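Local coordinates for lipoprotein (Streptococcus pneumoniae serotype 4, PDB 6JF1) that binds L-methionine as the substrate-binding lipoprotein of an ABC importer and probably hands it to the membrane part of the transporter, at residues A[33-39]-A[203-208]; A[104-108]-A[228-232]; A[110-115]-A[196-202]; A[211-215]-A[268-272]. All blocks are in the same frame, centred on the assembly; numbering follows the deposited sequence.

Interaction 1: residues A[33-39]-A[203-208]. With MET (methionine), chain B.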
loop_
_atom_site.group_PDB
_atom_site.type_symbol
_atom_site.label_atom_id
_atom_site.label_comp_id
_atom_site.label_asym_id
_atom_site.label_seq_id
_atom_site.Cartn_x
_atom_site.Cartn_y
_atom_site.Cartn_z
ATOM N N VAL A 33 -7.237 -0.336 4.758
ATOM C CA VAL A 33 -6.853 -1.700 4.834
ATOM C C VAL A 33 -6.119 -1.918 6.175
ATOM O O VAL A 33 -5.192 -1.145 6.565
ATOM C CB VAL A 33 -6.012 -2.067 3.582
ATOM C CG1 VAL A 33 -5.489 -3.506 3.654
ATOM C CG2 VAL A 33 -6.877 -1.920 2.322
ATOM N N ASN A 34 -6.485 -2.983 6.873
ATOM C CA ASN A 34 -5.961 -3.284 8.242
ATOM C C ASN A 34 -4.429 -3.416 8.231
ATOM O O ASN A 34 -3.852 -3.994 7.317
ATOM C CB ASN A 34 -6.648 -4.499 8.880
ATOM C CG ASN A 34 -6.618 -5.793 8.073
ATOM O OD1 ASN A 34 -5.848 -5.977 7.124
ATOM N ND2 ASN A 34 -7.459 -6.730 8.468
ATOM N N ARG A 35 -3.782 -2.830 9.242
ATOM C CA ARG A 35 -2.334 -2.967 9.448
ATOM C C ARG A 35 -2.083 -3.338 10.919
ATOM O O ARG A 35 -2.913 -3.107 11.748
ATOM C CB ARG A 35 -1.594 -1.668 9.088
ATOM C CG ARG A 35 -1.804 -1.263 7.635
ATOM C CD ARG A 35 -1.042 -0.019 7.274
ATOM N NE ARG A 35 0.405 -0.135 7.482
ATOM C CZ ARG A 35 1.253 0.868 7.241
ATOM N NH1 ARG A 35 0.795 2.019 6.763
ATOM N NH2 ARG A 35 2.549 0.712 7.461
ATOM N N SER A 36 -0.933 -3.918 11.205
ATOM C CA SER A 36 -0.631 -4.527 12.513
ATOM C C SER A 36 0.264 -3.632 13.373
ATOM O O SER A 36 0.826 -2.649 12.922
ATOM C CB SER A 36 0.044 -5.862 12.297
ATOM O OG SER A 36 -0.903 -6.767 11.761
ATOM N N GLY A 37 0.396 -4.027 14.636
ATOM C CA GLY A 37 1.201 -3.301 15.610
ATOM C C GLY A 37 0.719 -1.872 15.806
ATOM O O GLY A 37 -0.464 -1.574 15.968
ATOM N N SER A 38 1.656 -0.957 15.790
ATOM C CA SER A 38 1.302 0.380 16.153
ATOM C C SER A 38 0.952 1.233 14.912
ATOM O O SER A 38 0.833 2.443 15.052
ATOM C CB SER A 38 2.472 0.965 16.924
ATOM O OG SER A 38 2.715 0.171 18.074
ATOM N N GLU A 39 0.797 0.632 13.723
ATOM C CA GLU A 39 0.780 1.410 12.464
ATOM C C GLU A 39 -0.495 2.250 12.327
ATOM O O GLU A 39 -0.517 3.170 11.547
ATOM C CB GLU A 39 1.069 0.521 11.248
ATOM C CG GLU A 39 2.425 -0.134 11.405
ATOM C CD GLU A 39 2.951 -1.025 10.299
ATOM O OE1 GLU A 39 2.149 -1.495 9.487
ATOM O OE2 GLU A 39 4.188 -1.246 10.276
ATOM N N ASN A 203 3.976 -2.350 1.959
ATOM C CA ASN A 203 4.147 -1.960 3.394
ATOM C C ASN A 203 2.911 -2.341 4.213
ATOM O O ASN A 203 3.021 -2.639 5.426
ATOM C CB ASN A 203 4.383 -0.449 3.555
ATOM C CG ASN A 203 3.144 0.386 3.256
ATOM O OD1 ASN A 203 2.492 0.202 2.227
ATOM N ND2 ASN A 203 2.797 1.294 4.155
ATOM N N THR A 204 1.741 -2.291 3.580
ATOM C CA THR A 204 0.491 -2.581 4.270
ATOM C C THR A 204 0.531 -3.938 5.002
ATOM O O THR A 204 -0.155 -4.099 6.022
ATOM C CB THR A 204 -0.647 -2.681 3.247
ATOM O OG1 THR A 204 -0.457 -1.625 2.301
ATOM C CG2 THR A 204 -2.022 -2.556 3.878
ATOM N N PHE A 205 1.290 -4.925 4.491
ATOM C CA PHE A 205 1.097 -6.375 4.912
ATOM C C PHE A 205 2.331 -6.871 5.690
ATOM O O PHE A 205 2.374 -8.002 6.174
ATOM C CB PHE A 205 0.806 -7.251 3.695
ATOM C CG PHE A 205 -0.365 -6.736 2.890
ATOM C CD1 PHE A 205 -1.638 -6.658 3.459
ATOM C CD2 PHE A 205 -0.163 -6.259 1.594
ATOM C CE1 PHE A 205 -2.703 -6.148 2.726
ATOM C CE2 PHE A 205 -1.234 -5.779 0.851
ATOM C CZ PHE A 205 -2.493 -5.717 1.418
ATOM N N VAL A 206 3.301 -5.991 5.813
ATOM C CA VAL A 206 4.612 -6.333 6.325
ATOM C C VAL A 206 4.486 -6.751 7.806
ATOM O O VAL A 206 5.013 -7.789 8.213
ATOM C CB VAL A 206 5.522 -5.103 6.157
ATOM C CG1 VAL A 206 6.631 -5.054 7.190
ATOM C CG2 VAL A 206 6.071 -5.037 4.742
ATOM N N THR A 207 3.778 -5.966 8.612
ATOM C CA THR A 207 3.815 -6.172 10.087
ATOM C C THR A 207 3.007 -7.416 10.481
ATOM O O THR A 207 3.440 -8.202 11.351
ATOM C CB THR A 207 3.528 -4.886 10.877
ATOM O OG1 THR A 207 4.467 -3.912 10.415
ATOM C CG2 THR A 207 3.738 -5.042 12.371
ATOM N N GLU A 208 1.869 -7.606 9.827
ATOM C CA GLU A 208 1.019 -8.785 10.056
ATOM C C GLU A 208 1.827 -10.077 9.842
ATOM O O GLU A 208 1.549 -11.087 10.485
ATOM C CB GLU A 208 -0.207 -8.772 9.142
ATOM C CG GLU A 208 -1.257 -9.819 9.504
ATOM C CD GLU A 208 -1.033 -11.246 9.001
ATOM O OE1 GLU A 208 -0.218 -11.443 8.058
ATOM O OE2 GLU A 208 -1.689 -12.181 9.551
HETATM N N MET B . 0.399 1.538 1.008
HETATM C CA MET B . 0.588 0.804 -0.302
HETATM C C MET B . 1.953 1.197 -0.869
HETATM O O MET B . 2.675 0.332 -1.405
HETATM C CB MET B . -0.501 1.194 -1.313
HETATM C CG MET B . -0.592 0.212 -2.501
HETATM S SD MET B . -1.894 0.720 -3.661
HETATM C CE MET B . -3.363 0.063 -2.854
HETATM O OXT MET B . 2.355 2.388 -0.727
HETATM O O HOH W 1 -2.075 -6.267 7.404
HETATM O O HOH W 2 0.373 -5.263 8.544
HETATM O O HOH W 3 2.457 -3.407 7.927
#

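Interaction 2: residues A[104-108]-A[228-232]. With MET (methionine), chain B.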
loop_
_atom_site.group_PDB
_atom_site.type_symbol
_atom_site.label_atom_id
_atom_site.label_comp_id
_atom_site.label_asym_id
_atom_site.label_seq_id
_atom_site.Cartn_x
_atom_site.Cartn_y
_atom_site.Cartn_z
ATOM N N ASP A 104 -1.837 14.228 0.146
ATOM C CA ASP A 104 -0.813 13.171 0.112
ATOM C C ASP A 104 -0.436 12.784 1.549
ATOM O O ASP A 104 -0.470 13.617 2.453
ATOM C CB ASP A 104 0.488 13.608 -0.584
ATOM C CG ASP A 104 0.368 14.102 -2.016
ATOM O OD1 ASP A 104 -0.650 13.829 -2.676
ATOM O OD2 ASP A 104 1.303 14.786 -2.454
ATOM N N THR A 105 -0.064 11.520 1.767
ATOM C CA THR A 105 0.193 11.059 3.138
ATOM C C THR A 105 1.666 10.667 3.257
ATOM O O THR A 105 2.505 11.473 3.670
ATOM C CB THR A 105 -0.809 9.982 3.594
ATOM O OG1 THR A 105 -0.708 8.886 2.674
ATOM C CG2 THR A 105 -2.232 10.500 3.671
ATOM N N TYR A 106 2.001 9.465 2.794
ATOM C CA TYR A 106 3.309 8.947 2.965
ATOM C C TYR A 106 3.736 8.170 1.696
ATOM O O TYR A 106 2.915 7.888 0.799
ATOM C CB TYR A 106 3.295 8.112 4.240
ATOM C CG TYR A 106 2.509 6.838 4.099
ATOM C CD1 TYR A 106 3.127 5.743 3.521
ATOM C CD2 TYR A 106 1.199 6.698 4.553
ATOM C CE1 TYR A 106 2.475 4.530 3.385
ATOM C CE2 TYR A 106 0.531 5.480 4.418
ATOM C CZ TYR A 106 1.170 4.404 3.812
ATOM O OH TYR A 106 0.597 3.178 3.595
ATOM N N ILE A 107 5.032 7.866 1.602
ATOM C CA ILE A 107 5.568 6.919 0.635
ATOM C C ILE A 107 6.247 5.807 1.436
ATOM O O ILE A 107 6.749 6.039 2.530
ATOM C CB ILE A 107 6.522 7.604 -0.354
ATOM C CG1 ILE A 107 6.837 6.691 -1.540
ATOM C CG2 ILE A 107 7.792 8.104 0.369
ATOM C CD1 ILE A 107 7.666 7.349 -2.644
ATOM N N SER A 108 6.098 4.581 0.943
ATOM C CA SER A 108 6.814 3.444 1.458
ATOM C C SER A 108 7.355 2.594 0.283
ATOM O O SER A 108 6.677 1.673 -0.178
ATOM C CB SER A 108 5.883 2.640 2.339
ATOM O OG SER A 108 6.634 1.689 3.065
ATOM N N GLN A 228 4.260 9.125 -8.017
ATOM C CA GLN A 228 3.197 8.196 -8.443
ATOM C C GLN A 228 2.935 7.121 -7.369
ATOM O O GLN A 228 1.890 6.465 -7.391
ATOM C CB GLN A 228 3.620 7.530 -9.757
ATOM C CG GLN A 228 4.730 6.507 -9.579
ATOM C CD GLN A 228 5.304 6.071 -10.910
ATOM O OE1 GLN A 228 4.640 5.451 -11.743
ATOM N NE2 GLN A 228 6.560 6.419 -11.128
ATOM N N TRP A 229 3.902 6.923 -6.469
ATOM C CA TRP A 229 3.807 5.924 -5.383
ATOM C C TRP A 229 3.435 6.614 -4.061
ATOM O O TRP A 229 3.344 5.945 -2.968
ATOM C CB TRP A 229 5.086 5.065 -5.271
ATOM C CG TRP A 229 5.558 4.431 -6.556
ATOM C CD1 TRP A 229 6.779 4.592 -7.158
ATOM C CD2 TRP A 229 4.821 3.525 -7.410
ATOM N NE1 TRP A 229 6.849 3.843 -8.309
ATOM C CE2 TRP A 229 5.664 3.192 -8.501
ATOM C CE3 TRP A 229 3.528 2.989 -7.373
ATOM C CZ2 TRP A 229 5.270 2.324 -9.527
ATOM C CZ3 TRP A 229 3.136 2.138 -8.392
ATOM C CH2 TRP A 229 3.992 1.819 -9.453
ATOM N N TYR A 230 3.207 7.932 -4.112
ATOM C CA TYR A 230 2.712 8.632 -2.885
ATOM C C TYR A 230 1.309 8.117 -2.529
ATOM O O TYR A 230 0.418 8.092 -3.374
ATOM C CB TYR A 230 2.580 10.141 -3.080
ATOM C CG TYR A 230 3.883 10.896 -3.001
ATOM C CD1 TYR A 230 5.094 10.226 -3.046
ATOM C CD2 TYR A 230 3.896 12.284 -2.895
ATOM C CE1 TYR A 230 6.300 10.914 -3.023
ATOM C CE2 TYR A 230 5.088 12.993 -2.842
ATOM C CZ TYR A 230 6.291 12.297 -2.923
ATOM O OH TYR A 230 7.486 12.950 -2.838
ATOM N N ASN A 231 1.106 7.808 -1.251
ATOM C CA ASN A 231 -0.241 7.475 -0.727
ATOM C C ASN A 231 -1.033 8.773 -0.512
ATOM O O ASN A 231 -0.449 9.853 -0.337
ATOM C CB ASN A 231 -0.142 6.609 0.538
ATOM C CG ASN A 231 0.277 5.192 0.208
ATOM O OD1 ASN A 231 -0.356 4.247 0.655
ATOM N ND2 ASN A 231 1.373 5.009 -0.532
ATOM N N ILE A 232 -2.354 8.636 -0.494
ATOM C CA ILE A 232 -3.296 9.723 -0.606
ATOM C C ILE A 232 -4.543 9.439 0.259
ATOM O O ILE A 232 -4.897 8.248 0.577
ATOM C CB ILE A 232 -3.702 9.942 -2.094
ATOM C CG1 ILE A 232 -4.142 8.639 -2.785
ATOM C CG2 ILE A 232 -2.569 10.615 -2.885
ATOM C CD1 ILE A 232 -4.684 8.816 -4.227
HETATM N N MET B . 0.399 1.538 1.008
HETATM C CA MET B . 0.588 0.804 -0.302
HETATM C C MET B . 1.953 1.197 -0.869
HETATM O O MET B . 2.675 0.332 -1.405
HETATM C CB MET B . -0.501 1.194 -1.313
HETATM C CG MET B . -0.592 0.212 -2.501
HETATM S SD MET B . -1.894 0.720 -3.661
HETATM C CE MET B . -3.363 0.063 -2.854
HETATM O OXT MET B . 2.355 2.388 -0.727
HETATM O O HOH W 4 -2.857 7.114 2.775
HETATM O O HOH W 5 4.546 3.788 -1.594
#

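Interaction 3: residues A[110-115]-A[196-202]. With MET (methionine), chain B.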
loop_
_atom_site.group_PDB
_atom_site.type_symbol
_atom_site.label_atom_id
_atom_site.label_comp_id
_atom_site.label_asym_id
_atom_site.label_seq_id
_atom_site.Cartn_x
_atom_site.Cartn_y
_atom_site.Cartn_z
ATOM N N ILE A 110 8.492 -0.026 -2.180
ATOM C CA ILE A 110 8.172 -1.450 -1.994
ATOM C C ILE A 110 9.478 -2.258 -1.925
ATOM O O ILE A 110 10.492 -1.854 -2.520
ATOM C CB ILE A 110 7.248 -1.935 -3.137
ATOM C CG1 ILE A 110 6.440 -3.169 -2.724
ATOM C CG2 ILE A 110 8.036 -2.144 -4.437
ATOM C CD1 ILE A 110 5.254 -3.426 -3.611
ATOM N N ARG A 111 9.456 -3.418 -1.264
ATOM C CA ARG A 111 10.669 -4.160 -1.013
ATOM C C ARG A 111 10.489 -5.623 -1.420
ATOM O O ARG A 111 9.388 -6.184 -1.372
ATOM C CB ARG A 111 11.068 -4.078 0.472
ATOM C CG ARG A 111 11.785 -2.782 0.822
ATOM C CD ARG A 111 11.584 -2.386 2.273
ATOM N NE ARG A 111 12.526 -1.323 2.572
ATOM C CZ ARG A 111 12.243 -0.025 2.690
ATOM N NH1 ARG A 111 11.068 0.490 2.321
ATOM N NH2 ARG A 111 13.168 0.765 3.206
ATOM N N LEU A 112 11.619 -6.214 -1.788
ATOM C CA LEU A 112 11.712 -7.620 -2.004
ATOM C C LEU A 112 12.262 -8.282 -0.734
ATOM O O LEU A 112 13.250 -7.803 -0.157
ATOM C CB LEU A 112 12.641 -7.862 -3.194
ATOM C CG LEU A 112 12.881 -9.342 -3.488
ATOM C CD1 LEU A 112 11.681 -9.927 -4.231
ATOM C CD2 LEU A 112 14.185 -9.514 -4.276
ATOM N N TYR A 113 11.604 -9.367 -0.312
ATOM C CA TYR A 113 11.939 -10.062 0.953
ATOM C C TYR A 113 12.346 -11.505 0.641
ATOM O O TYR A 113 11.792 -12.125 -0.277
ATOM C CB TYR A 113 10.741 -10.098 1.906
ATOM C CG TYR A 113 10.361 -8.737 2.438
ATOM C CD1 TYR A 113 9.495 -7.914 1.725
ATOM C CD2 TYR A 113 10.928 -8.227 3.613
ATOM C CE1 TYR A 113 9.168 -6.640 2.182
ATOM C CE2 TYR A 113 10.603 -6.954 4.081
ATOM C CZ TYR A 113 9.717 -6.157 3.361
ATOM O OH TYR A 113 9.369 -4.905 3.802
ATOM N N SER A 114 13.296 -12.023 1.424
ATOM C CA SER A 114 13.682 -13.405 1.284
ATOM C C SER A 114 12.546 -14.300 1.774
ATOM O O SER A 114 11.876 -13.998 2.786
ATOM C CB SER A 114 14.957 -13.707 2.049
ATOM O OG SER A 114 15.170 -15.119 2.116
ATOM N N GLY A 115 12.424 -15.444 1.104
ATOM C CA GLY A 115 11.655 -16.581 1.634
ATOM C C GLY A 115 12.245 -17.037 2.960
ATOM O O GLY A 115 13.399 -16.708 3.265
ATOM N N VAL A 196 8.022 -19.734 -0.758
ATOM C CA VAL A 196 8.633 -19.315 -2.020
ATOM C C VAL A 196 10.055 -18.851 -1.713
ATOM O O VAL A 196 10.453 -18.794 -0.553
ATOM C CB VAL A 196 7.811 -18.252 -2.784
ATOM C CG1 VAL A 196 6.413 -18.748 -3.112
ATOM C CG2 VAL A 196 7.747 -16.903 -2.063
ATOM N N ASP A 197 10.784 -18.483 -2.753
ATOM C CA ASP A 197 12.177 -18.078 -2.604
ATOM C C ASP A 197 12.303 -16.602 -2.182
ATOM O O ASP A 197 13.214 -16.232 -1.413
ATOM C CB ASP A 197 12.965 -18.492 -3.859
ATOM C CG ASP A 197 13.027 -20.006 -3.956
ATOM O OD1 ASP A 197 13.636 -20.606 -3.035
ATOM O OD2 ASP A 197 12.381 -20.584 -4.877
ATOM N N ALA A 198 11.422 -15.766 -2.731
ATOM C CA ALA A 198 11.352 -14.336 -2.429
ATOM C C ALA A 198 9.941 -13.849 -2.789
ATOM O O ALA A 198 9.235 -14.545 -3.521
ATOM C CB ALA A 198 12.426 -13.559 -3.182
ATOM N N ALA A 199 9.555 -12.679 -2.267
ATOM C CA ALA A 199 8.219 -12.032 -2.558
ATOM C C ALA A 199 8.372 -10.511 -2.532
ATOM O O ALA A 199 9.119 -9.961 -1.695
ATOM C CB ALA A 199 7.142 -12.462 -1.553
ATOM N N VAL A 200 7.661 -9.844 -3.426
ATOM C CA VAL A 200 7.515 -8.388 -3.318
ATOM C C VAL A 200 6.277 -8.105 -2.463
ATOM O O VAL A 200 5.168 -8.662 -2.719
ATOM C CB VAL A 200 7.482 -7.703 -4.695
ATOM C CG1 VAL A 200 7.301 -6.182 -4.584
ATOM C CG2 VAL A 200 8.753 -8.047 -5.480
ATOM N N VAL A 201 6.499 -7.281 -1.422
ATOM C CA VAL A 201 5.471 -7.070 -0.411
ATOM C C VAL A 201 5.259 -5.573 -0.136
ATOM O O VAL A 201 6.182 -4.873 0.302
ATOM C CB VAL A 201 5.824 -7.792 0.892
ATOM C CG1 VAL A 201 4.683 -7.604 1.881
ATOM C CG2 VAL A 201 6.133 -9.276 0.646
ATOM N N ASN A 202 4.030 -5.112 -0.357
ATOM C CA ASN A 202 3.575 -3.770 0.022
ATOM C C ASN A 202 3.640 -3.573 1.547
ATOM O O ASN A 202 3.329 -4.504 2.324
ATOM C CB ASN A 202 2.130 -3.535 -0.405
ATOM C CG ASN A 202 1.937 -3.517 -1.912
ATOM O OD1 ASN A 202 1.602 -4.538 -2.505
ATOM N ND2 ASN A 202 2.089 -2.355 -2.533
HETATM N N MET B . 0.399 1.538 1.008
HETATM C CA MET B . 0.588 0.804 -0.302
HETATM C C MET B . 1.953 1.197 -0.869
HETATM O O MET B . 2.675 0.332 -1.405
HETATM C CB MET B . -0.501 1.194 -1.313
HETATM C CG MET B . -0.592 0.212 -2.501
HETATM S SD MET B . -1.894 0.720 -3.661
HETATM C CE MET B . -3.363 0.063 -2.854
HETATM O OXT MET B . 2.355 2.388 -0.727
HETATM O O HOH W 6 7.735 -3.464 1.970
#

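Interaction 4: residues A[211-215]-A[268-272]. With ZN (zinc ion), chain L.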
loop_
_atom_site.group_PDB
_atom_site.type_symbol
_atom_site.label_atom_id
_atom_site.label_comp_id
_atom_site.label_asym_id
_atom_site.label_seq_id
_atom_site.Cartn_x
_atom_site.Cartn_y
_atom_site.Cartn_z
ATOM N N LEU A 211 7.354 -9.284 9.326
ATOM C CA LEU A 211 8.616 -9.058 8.602
ATOM C C LEU A 211 9.312 -7.784 9.094
ATOM O O LEU A 211 8.670 -6.798 9.504
ATOM C CB LEU A 211 8.361 -8.946 7.095
ATOM C CG LEU A 211 7.496 -10.041 6.491
ATOM C CD1 LEU A 211 7.288 -9.747 5.017
ATOM C CD2 LEU A 211 8.145 -11.413 6.675
ATOM N N ASP A 212 10.632 -7.809 8.957
ATOM C CA ASP A 212 11.475 -6.690 9.258
ATOM C C ASP A 212 11.920 -6.035 7.947
ATOM O O ASP A 212 12.787 -6.573 7.247
ATOM C CB ASP A 212 12.705 -7.133 10.063
ATOM C CG ASP A 212 13.473 -5.940 10.614
ATOM O OD1 ASP A 212 13.382 -4.835 10.000
ATOM O OD2 ASP A 212 14.131 -6.097 11.684
ATOM N N TYR A 213 11.352 -4.868 7.636
ATOM C CA TYR A 213 11.535 -4.236 6.321
ATOM C C TYR A 213 13.017 -3.881 6.108
ATOM O O TYR A 213 13.520 -3.748 4.985
ATOM C CB TYR A 213 10.620 -3.006 6.219
ATOM C CG TYR A 213 11.113 -1.740 6.881
ATOM C CD1 TYR A 213 11.870 -0.805 6.181
ATOM C CD2 TYR A 213 10.748 -1.428 8.182
ATOM C CE1 TYR A 213 12.289 0.382 6.768
ATOM C CE2 TYR A 213 11.162 -0.251 8.786
ATOM C CZ TYR A 213 11.925 0.657 8.077
ATOM O OH TYR A 213 12.349 1.797 8.690
ATOM N N LYS A 214 13.715 -3.670 7.212
ATOM C CA LYS A 214 15.098 -3.267 7.163
ATOM C C LYS A 214 15.975 -4.463 6.763
ATOM O O LYS A 214 17.109 -4.239 6.381
ATOM C CB LYS A 214 15.531 -2.670 8.511
ATOM C CG LYS A 214 15.168 -1.205 8.726
ATOM C CD LYS A 214 15.450 -0.742 10.144
ATOM C CE LYS A 214 14.575 -1.449 11.160
ATOM N NZ LYS A 214 14.162 -0.550 12.266
ATOM N N LYS A 215 15.441 -5.691 6.805
ATOM C CA LYS A 215 16.203 -6.908 6.410
ATOM C C LYS A 215 15.750 -7.373 5.015
ATOM O O LYS A 215 15.868 -8.541 4.672
ATOM C CB LYS A 215 15.911 -8.061 7.375
ATOM C CG LYS A 215 16.518 -7.938 8.775
ATOM C CD LYS A 215 16.078 -9.082 9.685
ATOM C CE LYS A 215 16.452 -8.937 11.155
ATOM N NZ LYS A 215 17.713 -8.186 11.325
ATOM N N SER A 268 5.453 3.397 12.843
ATOM C CA SER A 268 5.817 2.476 11.732
ATOM C C SER A 268 7.312 2.131 11.773
ATOM O O SER A 268 7.829 1.514 10.853
ATOM C CB SER A 268 5.432 3.114 10.382
ATOM O OG SER A 268 6.427 4.063 9.947
ATOM N N ASP A 269 8.057 2.646 12.757
ATOM C CA ASP A 269 9.541 2.418 12.792
ATOM C C ASP A 269 10.218 2.897 11.500
ATOM O O ASP A 269 11.239 2.341 11.089
ATOM C CB ASP A 269 9.934 0.990 13.203
ATOM C CG ASP A 269 11.361 0.920 13.749
ATOM O OD1 ASP A 269 11.951 2.012 14.023
ATOM O OD2 ASP A 269 11.901 -0.207 13.867
ATOM N N GLY A 270 9.724 3.980 10.883
ATOM C CA GLY A 270 10.387 4.453 9.648
ATOM C C GLY A 270 9.864 3.779 8.368
ATOM O O GLY A 270 10.172 4.234 7.276
ATOM N N LEU A 271 9.082 2.708 8.452
ATOM C CA LEU A 271 8.557 2.051 7.204
ATOM C C LEU A 271 7.741 3.050 6.354
ATOM O O LEU A 271 7.813 3.017 5.133
ATOM C CB LEU A 271 7.732 0.819 7.586
ATOM C CG LEU A 271 7.017 0.072 6.448
ATOM C CD1 LEU A 271 8.000 -0.524 5.444
ATOM C CD2 LEU A 271 6.139 -1.029 7.035
ATOM N N ASP A 272 6.981 3.945 6.977
ATOM C CA ASP A 272 6.200 4.923 6.216
ATOM C C ASP A 272 6.858 6.306 6.310
ATOM O O ASP A 272 7.099 6.841 7.423
ATOM C CB ASP A 272 4.799 5.087 6.792
ATOM C CG ASP A 272 3.877 3.877 6.685
ATOM O OD1 ASP A 272 4.343 2.787 6.279
ATOM O OD2 ASP A 272 2.667 4.054 7.002
HETATM ZN ZN ZN L . 15.186 -4.565 12.219
#

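Interaction 1: residues A[33-39]-A[203-208]
Arg35 lies beside Thr204 and Ser36 beside Glu208, with CA atoms 5.9 and 5.2 Å apart, where the loop after strand 27-33 meets the irregular segment 203-208. A type II' beta turn from Ser36 to Glu39 brings Glu39 back toward Thr207. The direct polar bond between the segments is Thr207 OG1 to Glu39 OE2, 2.7 Å, arriving from above the carboxylate plane. The other oxygen, Glu39 OE1, takes Arg35 NE at 3.0 Å in a salt bridge within the loop. Arg35 bends at chi3 (58°), which turns its guanidinium back over Glu39. CB of Glu39 lies over one face of that group. The amide of Asn203 lies over the opposite face, its plane turned 73° from the guanidinium. The far end of Arg35 forms a salt bridge with Asp272. Val33 CG1 meets Thr204 CG2 at 3.6 Å, the two side chains crossing at about a right angle. Ser36 CB packs on Thr207 CG2. Waters bridge the two backbones: one joins Ser36 N, Thr204 O and Glu208 N, and another joins Asn34 O to Thr204 O. Asn203 OD1 accepts from the amino N of the bound methionine at 2.8 Å. Asn203 ND2 donates to Tyr106 and Asp272, which probably fixes the amide with its oxygen facing the ligand. The Arg35 guanidinium over that amide is thus a second-shell group of the pocket.

Interaction 2: residues A[104-108]-A[228-232]
Asn231 carries this contact, bonded both to Tyr106 and to the bound methionine. Asn231 N donates to Tyr106 O at 2.7 Å, and Asn231 O accepts from Thr105 N. These bonds join strands 100-107 and 231-235, antiparallel neighbours in the seven-stranded sheet of one lobe of this two-lobed binding protein. Asp104 and Ile232 form a non-hydrogen-bonded pair beyond them. The Asn231 amide holds both ends of the ligand backbone. Asn231 OD1 accepts from the methionine N at 2.8 Å, and ND2 donates to its OXT with an N-H...O angle of 168°. The amide stacks over one face of the Tyr106 ring, their planes 21° apart. Asn231 CB makes a CH-pi contact there, 4.1 Å from the centroid of the Tyr106 ring. A chi1 of 70° turns that ring back across Asn231, and Tyr106 OH comes 3.1 Å from the methionine N and is bonded to Asn203 ND2. A water accepts from Ser108 N and lies within bonding distance of both Trp229 O and methionine OXT. Further out, Ile107 CD1 and Asp104 OD2 both lie at the edge of the Tyr230 ring. Asp104 OD1 is bonded to Tyr85 OH and also touches Ile232 CG2 at 3.7 Å.

Interaction 3: residues A[110-115]-A[196-202]
Leu112 of strand 111-114, and Ile110 just before that strand, flank Val200 of the antiparallel strand 198-201. With CG1 anti to the backbone N (chi1 -157°), the extended Ile110 chain brings CD1 to 3.6 Å from Val200 CG1 and against the Asn202 amide. Leu112 CD1 meets the other branch, Val200 CG2, at 3.7 Å and also touches Ala198 CB. Tyr113 and Val201 point to the opposite sheet face. In Tyr113, CG beside the backbone N (chi1 -68°) lays the ring along the strands, and CE1 lies 3.8 Å from Val201 CB. The ring edge faces Val201 O, and a water bridges that oxygen to Tyr113 OH. Tyr113 and Ala199 form a hydrogen-bonded pair, bonded both ways. Val201 N donates to Arg111 O, and Gly115 N to Asp197 O. Past the strand end, Asn202 ND2 donates to the methionine O at 3.0 Å, and also to Asn143. This ladder, part of the six-stranded sheet of the second lobe, thus ends in the ligand pocket. Helix 141-153 packs on the face of Leu112 and Val200 through Leu150 and Ala147. Strand 198-201 pairs in parallel with strand 134-138, while strand 111-117 takes strand 218-219 on its other side.

Interaction 4: residues A[211-215]-A[268-272]
A chi1 of 81° sets the Tyr213 ring over its own backbone, flanked by N and C, and aims it at the turn 268-271. Tyr213 OH then donates to Asp269 O at 2.7 Å, with that oxygen at the ring edge. The Leu271 side chain, extended away from its backbone N (chi1 175°), lies over one ring face. Leu271 CD1 is 3.6 Å from Tyr213 CG, and Leu271 CB makes a CH-pi contact 4.0 Å from the centroid of the Tyr213 ring. Lys214 CG lies over the other face, so the tyrosine is held between the two. Further along, Lys214 bends at chi3 and chi4 toward Asp269. A salt bridge from Lys214 NZ to Asp269 OD2 is modelled, but the position of NZ is doubtful. Asp212 OD1 accepts from Lys214 N at 3.0 Å, an Asx turn. Asp212 OD2 binds a zinc ion at 1.9 Å, so one carboxylate serves both. Asp269 closes helix 258-267 with a Schellman motif, and Ser268 to Leu271 form a type I' turn. Ser268 OG accepts from Asp272 N at 3.0 Å and is also bonded to Ile264 O in the preceding helix. The contact therefore joins the loop before strand 218-219, in the lobe of the six-stranded sheet, to the link between helix 258-267 and strand 273-274, in the other lobe. Tyr113 and Arg111 of strand 111-117 pack on Tyr213.

From the N terminus, residues 33-39 come first and close a long loop at 203-208 in interaction 1. Residues 104-108 follow and wait until 228-232, so interaction 2 crosses interaction 1. Interaction 3, between 110-115 and 196-202, lies within both of these loops. Interaction 4 begins at 211-215, after interactions 1 and 3 have closed, and ends at 268-272; it crosses interaction 2. Interactions 1, 2 and 3 all reach the bound methionine. Interaction 2 belongs to the seven-stranded sheet and interaction 3 to the six-stranded one. Interactions 1 and 4 tie the loop after strand 198-201 to loops beside strands 27-33 and 273-274 of the seven-stranded sheet. Ser108 OG and Leu271 O probably bond interaction 2 to interaction 4.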